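Local coordinates for protein flavin adenine dinucleotide synthase (Saccharomyces cerevisiae, PDB 2WSI) that catalyses the transfer of the adenylyl group of ATP to FMN, forming the coenzyme FAD and diphosphate, the last step of FAD biosynthesis, at residues E12-Y17 / W203-Y208; F113-N118 / C214-K219; W197-I202 / W291-D296. All blocks are in the same frame, centred on the assembly; numbering follows the deposited sequence.

Interactions 1 and 3 share helix 199-209, and interaction 2 touches it where Y217 meets W203. Its first turn meets the loop 291-296 in interaction 3, its later turns the N-terminal helix 3-18 in interaction 1, centres about 14 Å apart. Interaction 2 joins the start of helix 114-126 to the short helix 215-218, its centre about 21 Å from that of interaction 1 and about 19 Å from that of interaction 3. W203 also touches L293 and W291, so the three meet round its indole. Every pair interleaves along the sequence. Interactions 1 and 3 bring the N-terminal helix and the C-terminal loop onto helix 199-209 of the PAPS reductase-family region, while interaction 2 lies within that region.

Interaction 1 of 3, residues E12-Y17 / W203-Y208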
loop_
_atom_site.group_PDB
_atom_site.type_symbol
_atom_site.label_atom_id
_atom_site.label_comp_id
_atom_site.label_asym_id
_atom_site.label_seq_id
_atom_site.Cartn_x
_atom_site.Cartn_y
_atom_site.Cartn_z
ATOM N N GLU A 12 16.561 1.560 2.092
ATOM C CA GLU A 12 17.323 0.556 2.849
ATOM C C GLU A 12 16.482 -0.696 3.032
ATOM O O GLU A 12 16.991 -1.820 2.954
ATOM C CB GLU A 12 17.748 1.093 4.234
ATOM C CG GLU A 12 18.727 2.268 4.175
ATOM C CD GLU A 12 19.180 2.741 5.561
ATOM O OE1 GLU A 12 18.615 2.297 6.589
ATOM O OE2 GLU A 12 20.115 3.564 5.632
ATOM N N ILE A 13 15.190 -0.506 3.272
ATOM C CA ILE A 13 14.294 -1.640 3.516
ATOM C C ILE A 13 14.213 -2.503 2.282
ATOM O O ILE A 13 14.289 -3.721 2.349
ATOM C CB ILE A 13 12.890 -1.156 3.957
ATOM C CG1 ILE A 13 12.962 -0.643 5.404
ATOM C CG2 ILE A 13 11.852 -2.287 3.879
ATOM C CD1 ILE A 13 11.671 0.066 5.904
ATOM N N THR A 14 14.039 -1.862 1.146
ATOM C CA THR A 14 13.834 -2.573 -0.088
ATOM C C THR A 14 15.144 -3.255 -0.482
ATOM O O THR A 14 15.165 -4.422 -0.845
ATOM C CB THR A 14 13.336 -1.591 -1.164
ATOM O OG1 THR A 14 12.110 -0.991 -0.687
ATOM C CG2 THR A 14 13.062 -2.323 -2.472
ATOM N N ASN A 15 16.240 -2.522 -0.360
ATOM C CA ASN A 15 17.574 -3.072 -0.622
ATOM C C ASN A 15 17.854 -4.294 0.264
ATOM O O ASN A 15 18.333 -5.325 -0.189
ATOM C CB ASN A 15 18.633 -1.994 -0.369
ATOM C CG ASN A 15 19.981 -2.326 -1.035
ATOM O OD1 ASN A 15 20.030 -2.844 -2.145
ATOM N ND2 ASN A 15 21.064 -1.994 -0.358
ATOM N N SER A 16 17.534 -4.163 1.539
ATOM C CA SER A 16 17.687 -5.243 2.480
ATOM C C SER A 16 16.839 -6.463 2.067
ATOM O O SER A 16 17.309 -7.608 2.120
ATOM C CB SER A 16 17.320 -4.746 3.875
ATOM O OG SER A 16 17.412 -5.786 4.818
ATOM N N TYR A 17 15.601 -6.232 1.630
ATOM C CA TYR A 17 14.763 -7.344 1.203
ATOM C C TYR A 17 15.400 -8.011 -0.010
ATOM O O TYR A 17 15.388 -9.246 -0.132
ATOM C CB TYR A 17 13.336 -6.896 0.835
ATOM C CG TYR A 17 12.396 -8.079 0.692
ATOM C CD1 TYR A 17 11.534 -8.455 1.731
ATOM C CD2 TYR A 17 12.391 -8.837 -0.482
ATOM C CE1 TYR A 17 10.664 -9.559 1.575
ATOM C CE2 TYR A 17 11.574 -9.912 -0.638
ATOM C CZ TYR A 17 10.729 -10.292 0.381
ATOM O OH TYR A 17 9.941 -11.375 0.147
ATOM N N TRP A 203 2.244 -9.591 1.833
ATOM C CA TRP A 203 2.504 -9.826 3.249
ATOM C C TRP A 203 3.997 -10.039 3.526
ATOM O O TRP A 203 4.519 -9.578 4.541
ATOM C CB TRP A 203 1.764 -11.056 3.774
ATOM C CG TRP A 203 0.262 -10.995 3.830
ATOM C CD1 TRP A 203 -0.598 -11.933 3.343
ATOM C CD2 TRP A 203 -0.558 -9.984 4.448
ATOM N NE1 TRP A 203 -1.905 -11.562 3.608
ATOM C CE2 TRP A 203 -1.905 -10.379 4.285
ATOM C CE3 TRP A 203 -0.288 -8.799 5.128
ATOM C CZ2 TRP A 203 -2.976 -9.617 4.768
ATOM C CZ3 TRP A 203 -1.375 -8.033 5.606
ATOM C CH2 TRP A 203 -2.683 -8.444 5.406
ATOM N N SER A 204 4.675 -10.774 2.653
ATOM C CA SER A 204 6.081 -11.057 2.895
ATOM C C SER A 204 6.859 -9.749 2.972
ATOM O O SER A 204 7.666 -9.569 3.876
ATOM C CB SER A 204 6.693 -11.928 1.806
ATOM O OG SER A 204 8.085 -12.017 2.021
ATOM N N PHE A 205 6.628 -8.849 2.016
ATOM C CA PHE A 205 7.346 -7.572 2.024
ATOM C C PHE A 205 6.900 -6.671 3.184
ATOM O O PHE A 205 7.722 -6.083 3.890
ATOM C CB PHE A 205 7.182 -6.851 0.680
ATOM C CG PHE A 205 7.987 -5.585 0.588
ATOM C CD1 PHE A 205 9.360 -5.635 0.421
ATOM C CD2 PHE A 205 7.375 -4.340 0.729
ATOM C CE1 PHE A 205 10.121 -4.479 0.345
ATOM C CE2 PHE A 205 8.123 -3.175 0.655
ATOM C CZ PHE A 205 9.507 -3.244 0.455
ATOM N N LEU A 206 5.598 -6.570 3.415
ATOM C CA LEU A 206 5.106 -5.609 4.411
ATOM C C LEU A 206 5.513 -6.045 5.830
ATOM O O LEU A 206 5.906 -5.227 6.634
ATOM C CB LEU A 206 3.593 -5.422 4.259
ATOM C CG LEU A 206 2.942 -4.318 5.096
ATOM C CD1 LEU A 206 3.656 -2.983 4.822
ATOM C CD2 LEU A 206 1.463 -4.243 4.790
ATOM N N LEU A 207 5.490 -7.350 6.117
ATOM C CA LEU A 207 5.929 -7.842 7.421
ATOM C C LEU A 207 7.432 -7.699 7.575
ATOM O O LEU A 207 7.908 -7.270 8.626
ATOM C CB LEU A 207 5.533 -9.318 7.622
ATOM C CG LEU A 207 4.045 -9.533 7.855
ATOM C CD1 LEU A 207 3.681 -11.046 7.833
ATOM C CD2 LEU A 207 3.588 -8.857 9.166
ATOM N N TYR A 208 8.192 -8.064 6.540
ATOM C CA TYR A 208 9.636 -7.810 6.577
ATOM C C TYR A 208 10.012 -6.346 6.840
ATOM O O TYR A 208 11.034 -6.079 7.499
ATOM C CB TYR A 208 10.332 -8.242 5.293
ATOM C CG TYR A 208 11.850 -8.065 5.415
ATOM C CD1 TYR A 208 12.607 -8.978 6.144
ATOM C CD2 TYR A 208 12.506 -6.983 4.829
ATOM C CE1 TYR A 208 13.994 -8.834 6.287
ATOM C CE2 TYR A 208 13.916 -6.817 4.966
ATOM C CZ TYR A 208 14.636 -7.769 5.695
ATOM O OH TYR A 208 15.995 -7.679 5.857
#
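I13, T14, S16 and Y17 of helix 3-18 meet S204, F205 and Y208 of helix 199-209, the two short axes passing 10.7 Å apart with 123° between their N-to-C directions. The wide spacing is filled mainly by rings. Y17 reaches across between F205 and Y208 with CG anti to the backbone N (chi1 -167°), which carries the ring out from helix 3-18; Y17, F205 and Y208 form an aromatic cluster. F205 turns its edge to one face of Y17 in an offset edge-to-face pair, CD1 of F205 standing 3.8 Å from CD1 of Y17. With Y208 the roles are exchanged: Y17 presents its own edge to the Y208 face, CD1 of Y17 lying 3.6 Å from CD2 of Y208, and the two planes are almost perpendicular at 84°. The far end of the F205 ring continues to helix 3-18, where CZ meets T14 OG1 at the ring edge, 3.6 Å away, and I13 CG2 more obliquely. T14 OG1 has its polar partner within its own helix, the carbonyl oxygen of C10.

Two hydroxyl bonds pin the cluster at its ends. Y17 OH donates to S204 OG at 2.7 Å, with S204 OG in the plane of the Y17 ring; that serine oxygen is also bonded to the carboxylate of E250. At the other end, Y208 OH and S16 OG share a hydrogen bond of 2.6 Å, S16 OG again lying in the ring plane. Helix 25-45 adds I27, T30 and I34 against Y17, while V68 and L72 of helix 64-87 pack on F205. Each tyrosine thus spans the gap as an apolar spacer and spends its hydroxyl on a serine of the opposite helix, which combines ring packing with directional bonds that should restrict sliding of one helix over the other.

Interaction 2 of 3, residues F113-N118 / C214-K219; sequences FPTLEN and CGLYGK. With SO4 (sulfate ion), chain B.
L216 extends from the short helix 215-218 toward F113 and T115 at the start of helix 114-126. From CB, which lies on the near side of its own helix, the chain runs to CG, placed anti to the carbonyl carbon (chi1 -57°), where T115 CG2 is 4.1 Å away. There it forks. CD1 rests over one face of the F113 phenyl ring, 4.1 Å from the centroid and displaced toward the rim near CD2, a CH-pi contact. CD2 turns to T115 instead, 3.8 Å from its CB. The T115 hydroxyl is engaged by D276 OD2 and S273 N. Beside this pair, L116 CD1 meets C214 SG at 3.8 Å; the same sulfur, at the N-cap, accepts a weak bond from L216 N.

Y217 packs edge-to-face on W203; its OH donates to sulfate O3, in the ring plane, at 2.6 Å and is also bonded to K64 N. The sulfate, probably from the crystallisation liquor, also binds K64 NZ and I224 N. The L116 side chain is about 7 Å from the bound FAD. Dispersion and CH-pi attraction therefore carry the join between the two helix starts, while the polar groups of T115 and Y217 are bonded to other partners.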
loop_
_atom_site.group_PDB
_atom_site.type_symbol
_atom_site.label_atom_id
_atom_site.label_comp_id
_atom_site.label_asym_id
_atom_site.label_seq_id
_atom_site.Cartn_x
_atom_site.Cartn_y
_atom_site.Cartn_z
ATOM N N PHE A 113 -13.587 3.509 7.937
ATOM C CA PHE A 113 -13.285 3.137 9.333
ATOM C C PHE A 113 -12.441 4.206 9.992
ATOM O O PHE A 113 -11.442 4.598 9.431
ATOM C CB PHE A 113 -12.458 1.860 9.415
ATOM C CG PHE A 113 -13.216 0.616 9.084
ATOM C CD1 PHE A 113 -13.973 -0.022 10.064
ATOM C CD2 PHE A 113 -13.133 0.056 7.810
ATOM C CE1 PHE A 113 -14.681 -1.183 9.777
ATOM C CE2 PHE A 113 -13.835 -1.117 7.503
ATOM C CZ PHE A 113 -14.603 -1.740 8.496
ATOM N N PRO A 114 -12.798 4.628 11.217
ATOM C CA PRO A 114 -11.951 5.572 11.975
ATOM C C PRO A 114 -10.531 5.048 12.212
ATOM O O PRO A 114 -9.587 5.815 12.238
ATOM C CB PRO A 114 -12.670 5.716 13.318
ATOM C CG PRO A 114 -14.044 5.158 13.121
ATOM C CD PRO A 114 -14.033 4.255 11.932
ATOM N N THR A 115 -10.387 3.744 12.398
ATOM C CA THR A 115 -9.076 3.159 12.604
ATOM C C THR A 115 -8.183 3.442 11.390
ATOM O O THR A 115 -6.983 3.676 11.537
ATOM C CB THR A 115 -9.174 1.623 12.793
ATOM O OG1 THR A 115 -9.910 1.323 13.997
ATOM C CG2 THR A 115 -7.774 1.019 12.884
ATOM N N LEU A 116 -8.786 3.384 10.201
ATOM C CA LEU A 116 -8.063 3.583 8.939
ATOM C C LEU A 116 -7.776 5.072 8.751
ATOM O O LEU A 116 -6.685 5.444 8.373
ATOM C CB LEU A 116 -8.882 3.061 7.746
ATOM C CG LEU A 116 -8.131 3.190 6.419
ATOM C CD1 LEU A 116 -7.030 2.146 6.345
ATOM C CD2 LEU A 116 -9.051 3.102 5.217
ATOM N N GLU A 117 -8.763 5.916 8.999
ATOM C CA GLU A 117 -8.532 7.366 8.944
ATOM C C GLU A 117 -7.355 7.753 9.831
ATOM O O GLU A 117 -6.469 8.518 9.429
ATOM C CB GLU A 117 -9.782 8.133 9.403
ATOM C CG GLU A 117 -10.863 8.278 8.333
ATOM C CD GLU A 117 -12.223 8.683 8.915
ATOM O OE1 GLU A 117 -12.363 8.619 10.163
ATOM O OE2 GLU A 117 -13.152 9.046 8.133
ATOM N N ASN A 118 -7.328 7.216 11.036
ATOM C CA ASN A 118 -6.245 7.537 11.967
ATOM C C ASN A 118 -4.885 7.055 11.444
ATOM O O ASN A 118 -3.882 7.749 11.558
ATOM C CB ASN A 118 -6.514 6.951 13.352
ATOM C CG ASN A 118 -7.580 7.725 14.120
ATOM O OD1 ASN A 118 -7.807 8.901 13.867
ATOM N ND2 ASN A 118 -8.242 7.058 15.046
ATOM N N CYS A 214 -2.035 -1.123 9.108
ATOM C CA CYS A 214 -3.339 -0.799 9.636
ATOM C C CYS A 214 -3.769 -1.883 10.622
ATOM O O CYS A 214 -3.727 -3.065 10.306
ATOM C CB CYS A 214 -4.368 -0.681 8.507
ATOM S SG CYS A 214 -5.973 -0.129 9.186
ATOM N N GLY A 215 -4.211 -1.481 11.809
ATOM C CA GLY A 215 -4.537 -2.452 12.843
ATOM C C GLY A 215 -5.701 -3.361 12.453
ATOM O O GLY A 215 -5.820 -4.447 12.997
ATOM N N LEU A 216 -6.549 -2.943 11.514
ATOM C CA LEU A 216 -7.625 -3.832 11.064
ATOM C C LEU A 216 -7.094 -5.201 10.606
ATOM O O LEU A 216 -7.765 -6.225 10.798
ATOM C CB LEU A 216 -8.442 -3.195 9.936
ATOM C CG LEU A 216 -9.072 -1.832 10.273
ATOM C CD1 LEU A 216 -9.918 -1.353 9.108
ATOM C CD2 LEU A 216 -9.907 -1.900 11.554
ATOM N N TYR A 217 -5.913 -5.239 9.980
ATOM C CA TYR A 217 -5.364 -6.530 9.526
ATOM C C TYR A 217 -5.089 -7.460 10.722
ATOM O O TYR A 217 -5.242 -8.680 10.635
ATOM C CB TYR A 217 -4.084 -6.324 8.678
ATOM C CG TYR A 217 -4.372 -5.546 7.414
ATOM C CD1 TYR A 217 -5.292 -6.016 6.470
ATOM C CD2 TYR A 217 -3.753 -4.317 7.172
ATOM C CE1 TYR A 217 -5.559 -5.283 5.304
ATOM C CE2 TYR A 217 -4.030 -3.564 6.019
ATOM C CZ TYR A 217 -4.920 -4.054 5.090
ATOM O OH TYR A 217 -5.201 -3.284 3.971
ATOM N N GLY A 218 -4.676 -6.879 11.840
ATOM C CA GLY A 218 -4.481 -7.654 13.054
ATOM C C GLY A 218 -5.767 -8.319 13.549
ATOM O O GLY A 218 -5.710 -9.314 14.254
ATOM N N LYS A 219 -6.920 -7.779 13.177
ATOM C CA LYS A 219 -8.211 -8.345 13.597
ATOM C C LYS A 219 -8.840 -9.322 12.584
ATOM O O LYS A 219 -9.991 -9.759 12.750
ATOM C CB LYS A 219 -9.208 -7.229 13.879
ATOM C CG LYS A 219 -8.782 -6.258 14.995
ATOM C CD LYS A 219 -8.484 -6.976 16.319
ATOM C CE LYS A 219 -9.773 -7.389 17.032
ATOM N NZ LYS A 219 -9.584 -7.576 18.512
HETATM S S SO4 B . -6.604 -3.656 0.837
HETATM O O1 SO4 B . -7.939 -3.400 0.329
HETATM O O2 SO4 B . -5.922 -2.375 0.984
HETATM O O3 SO4 B . -6.721 -4.311 2.140
HETATM O O4 SO4 B . -5.838 -4.423 -0.138
#

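Interaction 3 of 3, residues W197-I202 / W291-D296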
loop_
_atom_site.group_PDB
_atom_site.type_symbol
_atom_site.label_atom_id
_atom_site.label_comp_id
_atom_site.label_asym_id
_atom_site.label_seq_id
_atom_site.Cartn_x
_atom_site.Cartn_y
_atom_site.Cartn_z
ATOM N N TRP A 197 1.763 -8.000 -8.337
ATOM C CA TRP A 197 1.965 -8.512 -6.986
ATOM C C TRP A 197 0.852 -9.463 -6.559
ATOM O O TRP A 197 -0.343 -9.182 -6.738
ATOM C CB TRP A 197 2.050 -7.323 -5.992
ATOM C CG TRP A 197 3.389 -6.717 -6.013
ATOM C CD1 TRP A 197 3.993 -6.079 -7.067
ATOM C CD2 TRP A 197 4.307 -6.647 -4.921
ATOM N NE1 TRP A 197 5.244 -5.624 -6.688
ATOM C CE2 TRP A 197 5.450 -5.959 -5.375
ATOM C CE3 TRP A 197 4.262 -7.084 -3.583
ATOM C CZ2 TRP A 197 6.543 -5.737 -4.567
ATOM C CZ3 TRP A 197 5.333 -6.853 -2.787
ATOM C CH2 TRP A 197 6.465 -6.171 -3.271
ATOM N N ASP A 198 1.210 -10.583 -5.957
ATOM C CA ASP A 198 0.169 -11.406 -5.359
ATOM C C ASP A 198 0.160 -11.268 -3.850
ATOM O O ASP A 198 0.998 -10.560 -3.253
ATOM C CB ASP A 198 0.259 -12.879 -5.803
ATOM C CG ASP A 198 1.504 -13.583 -5.308
ATOM O OD1 ASP A 198 2.042 -13.246 -4.220
ATOM O OD2 ASP A 198 1.950 -14.505 -6.031
ATOM N N LEU A 199 -0.824 -11.909 -3.226
ATOM C CA LEU A 199 -1.090 -11.680 -1.809
ATOM C C LEU A 199 0.111 -12.103 -0.959
ATOM O O LEU A 199 0.472 -11.442 0.013
ATOM C CB LEU A 199 -2.357 -12.423 -1.398
ATOM C CG LEU A 199 -2.779 -12.270 0.061
ATOM C CD1 LEU A 199 -2.862 -10.777 0.452
ATOM C CD2 LEU A 199 -4.138 -12.991 0.273
ATOM N N THR A 200 0.762 -13.194 -1.333
ATOM C CA THR A 200 1.920 -13.631 -0.555
ATOM C C THR A 200 3.075 -12.621 -0.650
ATOM O O THR A 200 3.816 -12.441 0.318
ATOM C CB THR A 200 2.434 -15.047 -1.001
ATOM O OG1 THR A 200 2.817 -15.005 -2.372
ATOM C CG2 THR A 200 1.337 -16.080 -0.849
ATOM N N ASN A 201 3.250 -12.001 -1.814
ATOM C CA ASN A 201 4.306 -11.004 -1.971
ATOM C C ASN A 201 4.000 -9.811 -1.062
ATOM O O ASN A 201 4.897 -9.269 -0.428
ATOM C CB ASN A 201 4.385 -10.479 -3.389
ATOM C CG ASN A 201 4.708 -11.555 -4.428
ATOM O OD1 ASN A 201 5.596 -12.413 -4.281
ATOM N ND2 ASN A 201 3.996 -11.477 -5.509
ATOM N N ILE A 202 2.728 -9.433 -0.992
ATOM C CA ILE A 202 2.343 -8.249 -0.226
ATOM C C ILE A 202 2.697 -8.478 1.258
ATOM O O ILE A 202 3.415 -7.681 1.867
ATOM C CB ILE A 202 0.847 -7.936 -0.413
ATOM C CG1 ILE A 202 0.587 -7.420 -1.849
ATOM C CG2 ILE A 202 0.393 -6.901 0.645
ATOM C CD1 ILE A 202 1.257 -6.017 -2.128
ATOM N N TRP A 291 -2.601 -11.849 7.682
ATOM C CA TRP A 291 -1.409 -12.418 7.060
ATOM C C TRP A 291 -1.377 -13.951 7.188
ATOM O O TRP A 291 -0.435 -14.611 6.744
ATOM C CB TRP A 291 -0.118 -11.774 7.616
ATOM C CG TRP A 291 0.008 -11.686 9.127
ATOM C CD1 TRP A 291 0.585 -12.608 9.965
ATOM C CD2 TRP A 291 -0.384 -10.590 9.952
ATOM N NE1 TRP A 291 0.527 -12.168 11.268
ATOM C CE2 TRP A 291 -0.054 -10.928 11.287
ATOM C CE3 TRP A 291 -1.013 -9.360 9.700
ATOM C CZ2 TRP A 291 -0.324 -10.082 12.361
ATOM C CZ3 TRP A 291 -1.275 -8.517 10.777
ATOM C CH2 TRP A 291 -0.925 -8.883 12.085
ATOM N N TYR A 292 -2.428 -14.505 7.774
ATOM C CA TYR A 292 -2.657 -15.958 7.728
ATOM C C TYR A 292 -3.430 -16.369 6.480
ATOM O O TYR A 292 -3.633 -17.566 6.241
ATOM C CB TYR A 292 -3.410 -16.451 8.979
ATOM C CG TYR A 292 -2.496 -16.645 10.153
ATOM C CD1 TYR A 292 -2.018 -17.902 10.489
ATOM C CD2 TYR A 292 -2.076 -15.559 10.906
ATOM C CE1 TYR A 292 -1.149 -18.073 11.566
ATOM C CE2 TYR A 292 -1.214 -15.719 11.988
ATOM C CZ TYR A 292 -0.759 -16.972 12.307
ATOM O OH TYR A 292 0.097 -17.100 13.362
ATOM N N LEU A 293 -3.883 -15.398 5.689
ATOM C CA LEU A 293 -4.455 -15.735 4.395
ATOM C C LEU A 293 -3.440 -15.542 3.252
ATOM O O LEU A 293 -2.845 -14.469 3.103
ATOM C CB LEU A 293 -5.704 -14.926 4.118
ATOM C CG LEU A 293 -6.399 -15.404 2.849
ATOM C CD1 LEU A 293 -7.420 -16.478 3.226
ATOM C CD2 LEU A 293 -7.074 -14.278 2.097
ATOM N N VAL A 294 -3.224 -16.590 2.453
ATOM C CA VAL A 294 -2.338 -16.475 1.284
ATOM C C VAL A 294 -3.048 -16.799 -0.016
ATOM O O VAL A 294 -2.489 -16.617 -1.088
ATOM C CB VAL A 294 -1.073 -17.352 1.371
ATOM C CG1 VAL A 294 -0.100 -16.771 2.392
ATOM C CG2 VAL A 294 -1.401 -18.834 1.666
ATOM N N ASP A 295 -4.286 -17.273 0.090
ATOM C CA ASP A 295 -5.023 -17.740 -1.079
ATOM C C ASP A 295 -5.673 -16.536 -1.711
ATOM O O ASP A 295 -6.642 -15.986 -1.170
ATOM C CB ASP A 295 -6.056 -18.795 -0.651
ATOM C CG ASP A 295 -6.912 -19.270 -1.803
ATOM O OD1 ASP A 295 -6.680 -18.780 -2.925
ATOM O OD2 ASP A 295 -7.819 -20.115 -1.583
ATOM N N ASP A 296 -5.125 -16.086 -2.838
ATOM C CA ASP A 296 -5.582 -14.831 -3.444
ATOM C C ASP A 296 -7.061 -14.892 -3.778
ATOM O O ASP A 296 -7.721 -13.866 -3.846
ATOM C CB ASP A 296 -4.810 -14.506 -4.739
ATOM C CG ASP A 296 -3.346 -14.168 -4.491
ATOM O OD1 ASP A 296 -2.974 -12.986 -4.652
ATOM O OD2 ASP A 296 -2.571 -15.082 -4.140
#
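L199 and D296 bury the most surface here, followed by T200 and V294, as the loop after helix 274-279 passes the N-terminal turn of helix 199-209. L199 uses both its backbone and its side chain. Its N donates to D296 OD1 at 2.8 Å, with an N-H...O angle of 151°, reaching the syn side of the carboxylate 24° out of plane. With CG anti to the backbone N (chi1 -179°), the leucine chain then runs back along the loop, and CD2 comes 3.4 Å from L293 O and 3.7 Å from L293 CD2, the two leucine side chains crossing at about a right angle.

D296 folds its carboxylate back onto the helix start, its OD1 also lying 3.4 Å from CB of D198. A long, weak ion pair links that oxygen to R166. The nearby carboxylates of D198 and D296 keep their OD2 atoms 4.9 Å apart, a likely unfavourable proximity that the helix N-terminus would be expected to ease.

T200 touches the loop through CG2, 3.5 Å from V294 CB, and turns OG1 the other way, to D198 OD1 at 2.7 Å, which it meets from above the carboxylate plane. The same D198 oxygen accepts from N201 N, nearly along its C-O axis, so one atom is gripped by two donors. V294 also packs against F247. D198 is thus a helix N-cap, bonding N201 N; D296, distant in sequence, supplements it by accepting from the first-turn amide of L199.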